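Putative amidohydrolase (Unidentified, PDB 3MKV) probably hydrolyses dipeptides with a C-terminal proline, as a zinc-dependent prolidase of the amidohydrolase superfamily. Local coordinates at residues A[22-30]-A[37-45]; A[128-136]-A[180-191]. One frame throughout, in Å; residues are numbered along the deposited sequence.

Contact 1 (A[22-30]-A[37-45]); sequences LQGFEILIE and VSDKPIKSS
E26 and S38 form an antiparallel hydrogen-bonded pair, and I27 faces V37 in the neighbouring non-hydrogen-bonded pair. E26 N donates to S38 O at 2.7 Å, and the bond is nearly straight at 167°. The return bond from S38 N to E26 O is longer, 3.2 Å, and more bent. The pairs belong to the hairpin of strands 25-30 and 33-38; after S38 the chain leaves the sheet but stays close to it.

On one face, I27 and V37 lie side by side, with CG2 of I27 3.8 Å from CG2 of V37. L13 and I372 add to this apolar side. The F25 ring lies next to V37, with CD1 near V37 CG1. D39 CB sits over one face of that ring, 4.3 Å from its centroid, in a CH-pi contact. The carboxylate plane of D39 is only 16° from that of the ring, and V37 O lies at the ring edge.

On the other face, the E26 side chain runs extended beyond CG to P41 and I42. Its OE2 accepts from I42 N at 3.1 Å, on the anti side of the carboxylate and 31° out of its plane. I42 then folds back, and its CD1 packs 3.9 Å from CB of L28. S38 OG donates to K40 O at 2.7 Å, so the turn is held from within.

I27 and V37 give one face apolar packing. On the other, the E26 carboxylate bonds I42 N while the I42 side chain packs on E26 CB and L28, tying the chain that leaves the hairpin to strand 25-30.

Contact 2 (A[128-136]-A[180-191]); sequences RLFVSGRAL and AVREELQMGADQ
A180 and V181, in the last turns of helix 174-187, receive L136. CD2 of L136 lies 3.5 Å from CG2 of V181, the two side chains crossing at about a right angle. A180 CB flanks the same methyl, and I220 of helix 214-225 covers L136 and V181. E183 reaches R134 through a water that accepts from R134 NH2 and donates to E183 OE1.

E184 holds R134 more directly. Its chain bends at chi2 (-52°), which brings both oxygens to the loop. OE1 accepts from R134 N at 3.2 Å, approached from above the carboxylate plane, and takes a second water that bridges to R134 NE. OE2 makes a salt bridge with R134 NH2 at 3.2 Å, the two planar groups 75° apart. R169 is a further salt-bridge partner of OE2. M187 puts CE at the edge of the guanidinium, in its plane.

At G188 the helix ends in a Schellman motif. A189 CB then touches S132 O at 3.7 Å. D190 grips V131 twice: its OD2 takes V131 N at 2.7 Å through the anti lone pair, and its N donates to V131 O at 2.8 Å. K116 forms a salt bridge with the same OD2. Q191 closes the contact with its amide. NE2 donates to S132 OG at 3.0 Å and to F130 O, both partners close to the amide plane. D107 O is the other partner of S132 OG.

The chain leaving helix 174-187 docks on the C-terminal end of strand 128-131. That strand runs parallel to 102-107, consistent with the beta/alpha barrel of the amidohydrolase superfamily.

How the contacts relate
Contact 1 lies earlier in the chain than contact 2 and does not touch it. Their centres are 39 Å apart and their nearest atoms about 11 Å. Contact 1 is a surface contact in the small sheet of strands 5-9, 25-30, 33-38 and 48-51, its centre about 31 Å from the chain centre. Contact 2 is buried, about 15 Å from it. The larger sheet reaches both: short strand 22-23, just before the hairpin of contact 1, and strand 128-131 belong to it. Only contact 2 comes near the metal site: the S132 side chain is about 9 Å from a zinc ion. Segment 180-191 stops two residues before K193, the carboxylated lysine that binds both zinc ions.

Contact 1 (A[22-30]-A[37-45])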
loop_
_atom_site.group_PDB
_atom_site.type_symbol
_atom_site.label_atom_id
_atom_site.label_comp_id
_atom_site.label_asym_id
_atom_site.label_seq_id
_atom_site.Cartn_x
_atom_site.Cartn_y
_atom_site.Cartn_z
ATOM N N LEU A 22 58.803 -10.319 28.821
ATOM C CA LEU A 22 59.263 -11.523 29.490
ATOM C C LEU A 22 60.193 -12.297 28.561
ATOM O O LEU A 22 59.883 -12.508 27.387
ATOM C CB LEU A 22 58.074 -12.396 29.896
ATOM C CG LEU A 22 56.966 -11.648 30.643
ATOM C CD1 LEU A 22 55.730 -12.520 30.817
ATOM C CD2 LEU A 22 57.477 -11.152 31.986
ATOM N N GLN A 23 61.341 -12.711 29.088
ATOM C CA GLN A 23 62.313 -13.446 28.289
ATOM C C GLN A 23 62.313 -14.918 28.671
ATOM O O GLN A 23 61.976 -15.265 29.800
ATOM C CB GLN A 23 63.703 -12.857 28.480
ATOM C CG GLN A 23 64.432 -12.624 27.170
ATOM C CD GLN A 23 64.137 -11.258 26.577
ATOM O OE1 GLN A 23 63.843 -10.298 27.301
ATOM N NE2 GLN A 23 64.228 -11.159 25.255
ATOM N N GLY A 24 62.659 -15.783 27.721
ATOM C CA GLY A 24 62.826 -17.208 28.011
ATOM C C GLY A 24 61.574 -18.069 28.039
ATOM O O GLY A 24 61.567 -19.142 28.642
ATOM N N PHE A 25 60.510 -17.618 27.380
ATOM C CA PHE A 25 59.303 -18.437 27.256
ATOM C C PHE A 25 59.200 -19.144 25.912
ATOM O O PHE A 25 59.768 -18.711 24.907
ATOM C CB PHE A 25 58.042 -17.604 27.480
ATOM C CG PHE A 25 57.771 -17.300 28.920
ATOM C CD1 PHE A 25 56.992 -18.158 29.685
ATOM C CD2 PHE A 25 58.294 -16.156 29.513
ATOM C CE1 PHE A 25 56.742 -17.885 31.020
ATOM C CE2 PHE A 25 58.050 -15.876 30.841
ATOM C CZ PHE A 25 57.273 -16.743 31.600
ATOM N N GLU A 26 58.463 -20.246 25.909
ATOM C CA GLU A 26 58.110 -20.921 24.675
ATOM C C GLU A 26 56.589 -21.076 24.618
ATOM O O GLU A 26 55.930 -21.232 25.658
ATOM C CB GLU A 26 58.812 -22.276 24.584
ATOM C CG GLU A 26 60.332 -22.166 24.441
ATOM C CD GLU A 26 60.992 -23.499 24.117
ATOM O OE1 GLU A 26 62.158 -23.486 23.675
ATOM O OE2 GLU A 26 60.350 -24.558 24.301
ATOM N N ILE A 27 56.028 -21.011 23.412
ATOM C CA ILE A 27 54.582 -21.083 23.258
ATOM C C ILE A 27 54.188 -22.248 22.359
ATOM O O ILE A 27 54.724 -22.416 21.266
ATOM C CB ILE A 27 54.012 -19.763 22.696
ATOM C CG1 ILE A 27 54.732 -18.563 23.317
ATOM C CG2 ILE A 27 52.516 -19.678 22.955
ATOM C CD1 ILE A 27 54.579 -17.286 22.527
ATOM N N LEU A 28 53.255 -23.062 22.834
ATOM C CA LEU A 28 52.809 -24.226 22.083
ATOM C C LEU A 28 51.423 -23.993 21.495
ATOM O O LEU A 28 50.434 -23.926 22.220
ATOM C CB LEU A 28 52.795 -25.465 22.972
ATOM C CG LEU A 28 52.319 -26.762 22.311
ATOM C CD1 LEU A 28 53.306 -27.232 21.249
ATOM C CD2 LEU A 28 52.104 -27.836 23.360
ATOM N N ILE A 29 51.367 -23.861 20.174
ATOM C CA ILE A 29 50.112 -23.676 19.469
ATOM C C ILE A 29 49.731 -24.944 18.735
ATOM O O ILE A 29 50.551 -25.522 18.024
ATOM C CB ILE A 29 50.221 -22.548 18.428
ATOM C CG1 ILE A 29 50.287 -21.196 19.135
ATOM C CG2 ILE A 29 49.056 -22.614 17.437
ATOM C CD1 ILE A 29 51.364 -21.147 20.175
ATOM N N GLU A 30 48.487 -25.375 18.900
ATOM C CA GLU A 30 47.982 -26.476 18.096
ATOM C C GLU A 30 46.466 -26.426 17.937
ATOM O O GLU A 30 45.729 -26.249 18.910
ATOM C CB GLU A 30 48.429 -27.820 18.667
ATOM C CG GLU A 30 47.778 -28.180 19.977
ATOM C CD GLU A 30 48.417 -29.394 20.608
ATOM O OE1 GLU A 30 49.634 -29.344 20.894
ATOM O OE2 GLU A 30 47.702 -30.396 20.818
ATOM N N VAL A 37 52.391 -22.205 27.653
ATOM C CA VAL A 37 53.199 -21.002 27.687
ATOM C C VAL A 37 54.105 -21.080 28.917
ATOM O O VAL A 37 53.734 -20.611 29.996
ATOM C CB VAL A 37 52.309 -19.737 27.770
ATOM C CG1 VAL A 37 53.161 -18.475 27.791
ATOM C CG2 VAL A 37 51.317 -19.698 26.613
ATOM N N SER A 38 55.282 -21.685 28.763
ATOM C CA SER A 38 56.208 -21.824 29.887
ATOM C C SER A 38 57.610 -21.356 29.545
ATOM O O SER A 38 57.937 -21.128 28.381
ATOM C CB SER A 38 56.265 -23.273 30.380
ATOM O OG SER A 38 57.151 -24.043 29.585
ATOM N N ASP A 39 58.430 -21.214 30.581
ATOM C CA ASP A 39 59.845 -20.896 30.422
ATOM C C ASP A 39 60.653 -22.188 30.393
ATOM O O ASP A 39 61.700 -22.269 29.751
ATOM C CB ASP A 39 60.318 -19.988 31.554
ATOM C CG ASP A 39 59.554 -20.220 32.844
ATOM O OD1 ASP A 39 59.468 -19.279 33.659
ATOM O OD2 ASP A 39 59.028 -21.340 33.039
ATOM N N LYS A 40 60.147 -23.198 31.094
ATOM C CA LYS A 40 60.673 -24.553 30.996
ATOM C C LYS A 40 60.384 -25.125 29.611
ATOM O O LYS A 40 59.280 -25.611 29.358
ATOM C CB LYS A 40 60.024 -25.451 32.053
ATOM C CG LYS A 40 60.718 -25.452 33.406
ATOM C CD LYS A 40 62.167 -25.904 33.275
ATOM C CE LYS A 40 62.595 -26.755 34.463
ATOM N NZ LYS A 40 62.195 -26.146 35.761
ATOM N N PRO A 41 61.376 -25.066 28.706
ATOM C CA PRO A 41 61.212 -25.615 27.369
ATOM C C PRO A 41 60.194 -26.752 27.338
ATOM O O PRO A 41 60.167 -27.587 28.241
ATOM C CB PRO A 41 62.618 -26.120 27.050
ATOM C CG PRO A 41 63.523 -25.112 27.752
ATOM C CD PRO A 41 62.720 -24.489 28.886
ATOM N N ILE A 42 59.359 -26.771 26.303
ATOM C CA ILE A 42 58.246 -27.719 26.225
ATOM C C ILE A 42 58.462 -28.824 25.200
ATOM O O ILE A 42 59.157 -28.639 24.200
ATOM C CB ILE A 42 56.901 -27.007 25.936
ATOM C CG1 ILE A 42 57.128 -25.775 25.055
ATOM C CG2 ILE A 42 56.220 -26.602 27.239
ATOM C CD1 ILE A 42 56.002 -24.763 25.120
ATOM N N LYS A 43 57.851 -29.975 25.467
ATOM C CA LYS A 43 57.985 -31.150 24.616
ATOM C C LYS A 43 57.006 -31.098 23.447
ATOM O O LYS A 43 55.789 -31.037 23.645
ATOM C CB LYS A 43 57.720 -32.411 25.440
ATOM C CG LYS A 43 56.237 -32.713 25.622
ATOM C CD LYS A 43 55.963 -33.400 26.947
ATOM C CE LYS A 43 56.195 -32.443 28.106
ATOM N NZ LYS A 43 55.766 -33.029 29.402
ATOM N N SER A 44 57.539 -31.125 22.229
ATOM C CA SER A 44 56.703 -31.142 21.031
ATOM C C SER A 44 57.316 -32.036 19.960
ATOM O O SER A 44 58.359 -31.714 19.387
ATOM C CB SER A 44 56.524 -29.733 20.481
ATOM O OG SER A 44 57.756 -29.240 19.987
ATOM N N SER A 45 56.657 -33.156 19.691
ATOM C CA SER A 45 57.160 -34.135 18.739
ATOM C C SER A 45 56.767 -33.795 17.303
ATOM O O SER A 45 57.533 -34.026 16.368
ATOM C CB SER A 45 56.652 -35.527 19.112
ATOM O OG SER A 45 55.297 -35.471 19.531
#

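Contact 2 (A[128-136]-A[180-191])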
loop_
_atom_site.group_PDB
_atom_site.type_symbol
_atom_site.label_atom_id
_atom_site.label_comp_id
_atom_site.label_asym_id
_atom_site.label_seq_id
_atom_site.Cartn_x
_atom_site.Cartn_y
_atom_site.Cartn_z
ATOM N N ARG A 128 39.085 -11.454 12.437
ATOM C CA ARG A 128 37.878 -12.007 13.001
ATOM C C ARG A 128 36.939 -10.833 13.218
ATOM O O ARG A 128 37.367 -9.765 13.665
ATOM C CB ARG A 128 38.194 -12.701 14.324
ATOM C CG ARG A 128 36.975 -13.070 15.128
ATOM C CD ARG A 128 37.373 -13.695 16.447
ATOM N NE ARG A 128 38.263 -14.841 16.276
ATOM C CZ ARG A 128 39.588 -14.758 16.272
ATOM N NH1 ARG A 128 40.175 -13.579 16.422
ATOM N NH2 ARG A 128 40.324 -15.855 16.123
ATOM N N LEU A 129 35.664 -11.014 12.882
ATOM C CA LEU A 129 34.725 -9.884 12.840
ATOM C C LEU A 129 33.669 -9.947 13.921
ATOM O O LEU A 129 32.942 -10.926 14.036
ATOM C CB LEU A 129 34.040 -9.801 11.478
ATOM C CG LEU A 129 34.829 -9.379 10.234
ATOM C CD1 LEU A 129 33.863 -9.186 9.072
ATOM C CD2 LEU A 129 35.607 -8.098 10.475
ATOM N N PHE A 130 33.588 -8.895 14.721
ATOM C CA PHE A 130 32.459 -8.715 15.628
ATOM C C PHE A 130 31.609 -7.576 15.080
ATOM O O PHE A 130 31.965 -6.397 15.217
ATOM C CB PHE A 130 32.936 -8.385 17.039
ATOM C CG PHE A 130 33.390 -9.584 17.820
ATOM C CD1 PHE A 130 34.631 -10.160 17.579
ATOM C CD2 PHE A 130 32.584 -10.128 18.800
ATOM C CE1 PHE A 130 35.056 -11.251 18.298
ATOM C CE2 PHE A 130 33.004 -11.233 19.525
ATOM C CZ PHE A 130 34.243 -11.796 19.276
ATOM N N VAL A 131 30.485 -7.935 14.459
ATOM C CA VAL A 131 29.705 -6.991 13.667
ATOM C C VAL A 131 28.470 -6.429 14.385
ATOM O O VAL A 131 27.843 -7.095 15.217
ATOM C CB VAL A 131 29.290 -7.634 12.330
ATOM C CG1 VAL A 131 30.531 -8.184 11.598
ATOM C CG2 VAL A 131 28.285 -8.739 12.572
ATOM N N SER A 132 28.133 -5.194 14.034
ATOM C CA SER A 132 26.995 -4.488 14.598
ATOM C C SER A 132 25.759 -4.562 13.702
ATOM O O SER A 132 24.662 -4.225 14.135
ATOM C CB SER A 132 27.352 -3.016 14.793
ATOM O OG SER A 132 28.306 -2.847 15.823
ATOM N N GLY A 133 25.944 -4.998 12.457
ATOM C CA GLY A 133 24.924 -4.827 11.433
ATOM C C GLY A 133 24.831 -3.348 11.074
ATOM O O GLY A 133 25.847 -2.660 10.946
ATOM N N ARG A 134 23.614 -2.844 10.918
ATOM C CA ARG A 134 23.431 -1.423 10.651
ATOM C C ARG A 134 23.253 -0.624 11.941
ATOM O O ARG A 134 22.525 -1.032 12.840
ATOM C CB ARG A 134 22.234 -1.203 9.734
ATOM C CG ARG A 134 22.518 -1.553 8.293
ATOM C CD ARG A 134 21.231 -1.529 7.487
ATOM N NE ARG A 134 20.361 -2.669 7.779
ATOM C CZ ARG A 134 19.057 -2.686 7.519
ATOM N NH1 ARG A 134 18.480 -1.623 6.985
ATOM N NH2 ARG A 134 18.328 -3.757 7.794
ATOM N N ALA A 135 23.932 0.513 12.019
ATOM C CA ALA A 135 23.776 1.426 13.137
ATOM C C ALA A 135 22.346 1.944 13.194
ATOM O O ALA A 135 21.771 2.306 12.166
ATOM C CB ALA A 135 24.736 2.583 12.986
ATOM N N LEU A 136 21.771 1.988 14.390
ATOM C CA LEU A 136 20.446 2.590 14.560
ATOM C C LEU A 136 20.532 4.109 14.730
ATOM O O LEU A 136 21.260 4.621 15.568
ATOM C CB LEU A 136 19.700 1.962 15.734
ATOM C CG LEU A 136 18.805 0.755 15.416
ATOM C CD1 LEU A 136 19.553 -0.352 14.691
ATOM C CD2 LEU A 136 18.183 0.219 16.687
ATOM N N ALA A 180 13.652 -3.180 14.988
ATOM C CA ALA A 180 14.921 -3.031 14.305
ATOM C C ALA A 180 16.011 -3.842 14.994
ATOM O O ALA A 180 16.734 -4.598 14.348
ATOM C CB ALA A 180 15.308 -1.561 14.227
ATOM N N VAL A 181 16.133 -3.702 16.307
ATOM C CA VAL A 181 17.182 -4.421 17.017
ATOM C C VAL A 181 16.955 -5.908 16.887
ATOM O O VAL A 181 17.894 -6.671 16.712
ATOM C CB VAL A 181 17.224 -4.055 18.504
ATOM C CG1 VAL A 181 18.067 -5.069 19.281
ATOM C CG2 VAL A 181 17.759 -2.640 18.685
ATOM N N ARG A 182 15.698 -6.322 16.978
ATOM C CA ARG A 182 15.365 -7.735 16.880
ATOM C C ARG A 182 15.728 -8.267 15.494
ATOM O O ARG A 182 16.232 -9.386 15.362
ATOM C CB ARG A 182 13.888 -7.968 17.211
ATOM C CG ARG A 182 13.563 -7.794 18.698
ATOM C CD ARG A 182 12.057 -7.830 18.945
ATOM N NE ARG A 182 11.748 -7.698 20.360
ATOM C CZ ARG A 182 10.531 -7.522 20.860
ATOM N NH1 ARG A 182 9.472 -7.478 20.065
ATOM N NH2 ARG A 182 10.374 -7.419 22.169
ATOM N N GLU A 183 15.506 -7.448 14.473
ATOM C CA GLU A 183 15.909 -7.774 13.102
ATOM C C GLU A 183 17.422 -7.929 12.931
ATOM O O GLU A 183 17.888 -8.892 12.316
ATOM C CB GLU A 183 15.369 -6.720 12.121
ATOM C CG GLU A 183 13.839 -6.689 12.098
ATOM C CD GLU A 183 13.275 -5.654 11.151
ATOM O OE1 GLU A 183 14.060 -5.063 10.389
ATOM O OE2 GLU A 183 12.042 -5.429 11.174
ATOM N N GLU A 184 18.187 -6.985 13.470
ATOM C CA GLU A 184 19.629 -7.035 13.343
ATOM C C GLU A 184 20.171 -8.262 14.065
ATOM O O GLU A 184 21.057 -8.960 13.564
ATOM C CB GLU A 184 20.285 -5.754 13.888
ATOM C CG GLU A 184 19.980 -4.481 13.098
ATOM C CD GLU A 184 20.254 -4.612 11.605
ATOM O OE1 GLU A 184 21.353 -5.081 11.232
ATOM O OE2 GLU A 184 19.368 -4.237 10.803
ATOM N N LEU A 185 19.635 -8.523 15.250
ATOM C CA LEU A 185 20.042 -9.686 16.009
ATOM C C LEU A 185 19.701 -11.000 15.279
ATOM O O LEU A 185 20.525 -11.914 15.227
ATOM C CB LEU A 185 19.413 -9.649 17.404
ATOM C CG LEU A 185 19.936 -8.581 18.375
ATOM C CD1 LEU A 185 19.126 -8.555 19.652
ATOM C CD2 LEU A 185 21.391 -8.842 18.697
ATOM N N GLN A 186 18.502 -11.099 14.710
ATOM C CA GLN A 186 18.131 -12.328 14.005
ATOM C C GLN A 186 19.012 -12.508 12.776
ATOM O O GLN A 186 19.300 -13.639 12.372
ATOM C CB GLN A 186 16.639 -12.362 13.616
ATOM C CG GLN A 186 16.338 -11.914 12.193
ATOM C CD GLN A 186 16.555 -13.002 11.119
ATOM O OE1 GLN A 186 16.020 -14.113 11.207
ATOM N NE2 GLN A 186 17.315 -12.657 10.080
ATOM N N MET A 187 19.450 -11.394 12.193
ATOM C CA MET A 187 20.298 -11.450 11.013
ATOM C C MET A 187 21.755 -11.809 11.363
ATOM O O MET A 187 22.559 -12.110 10.471
ATOM C CB MET A 187 20.186 -10.163 10.177
ATOM C CG MET A 187 19.046 -10.210 9.137
ATOM S SD MET A 187 18.778 -8.765 8.065
ATOM C CE MET A 187 18.738 -7.439 9.249
ATOM N N GLY A 188 22.079 -11.792 12.660
ATOM C CA GLY A 188 23.376 -12.281 13.152
ATOM C C GLY A 188 24.334 -11.279 13.784
ATOM O O GLY A 188 25.494 -11.606 14.022
ATOM N N ALA A 189 23.871 -10.055 14.045
ATOM C CA ALA A 189 24.696 -9.048 14.744
ATOM C C ALA A 189 25.276 -9.567 16.061
ATOM O O ALA A 189 24.574 -10.209 16.843
ATOM C CB ALA A 189 23.887 -7.789 15.006
ATOM N N ASP A 190 26.550 -9.274 16.318
ATOM C CA ASP A 190 27.175 -9.658 17.584
ATOM C C ASP A 190 26.840 -8.670 18.700
ATOM O O ASP A 190 26.921 -9.003 19.875
ATOM C CB ASP A 190 28.687 -9.741 17.426
ATOM C CG ASP A 190 29.112 -10.775 16.405
ATOM O OD1 ASP A 190 28.814 -11.974 16.604
ATOM O OD2 ASP A 190 29.758 -10.390 15.407
ATOM N N GLN A 191 26.492 -7.441 18.326
ATOM C CA GLN A 191 26.191 -6.388 19.302
ATOM C C GLN A 191 25.458 -5.289 18.565
ATOM O O GLN A 191 25.330 -5.355 17.342
ATOM C CB GLN A 191 27.468 -5.826 19.946
ATOM C CG GLN A 191 28.313 -4.944 19.033
ATOM C CD GLN A 191 29.295 -5.747 18.191
ATOM O OE1 GLN A 191 29.746 -6.810 18.606
ATOM N NE2 GLN A 191 29.629 -5.237 17.001
HETATM O O HOH W 1 21.765 -5.380 8.626
HETATM O O HOH W 2 15.523 -4.979 7.588
#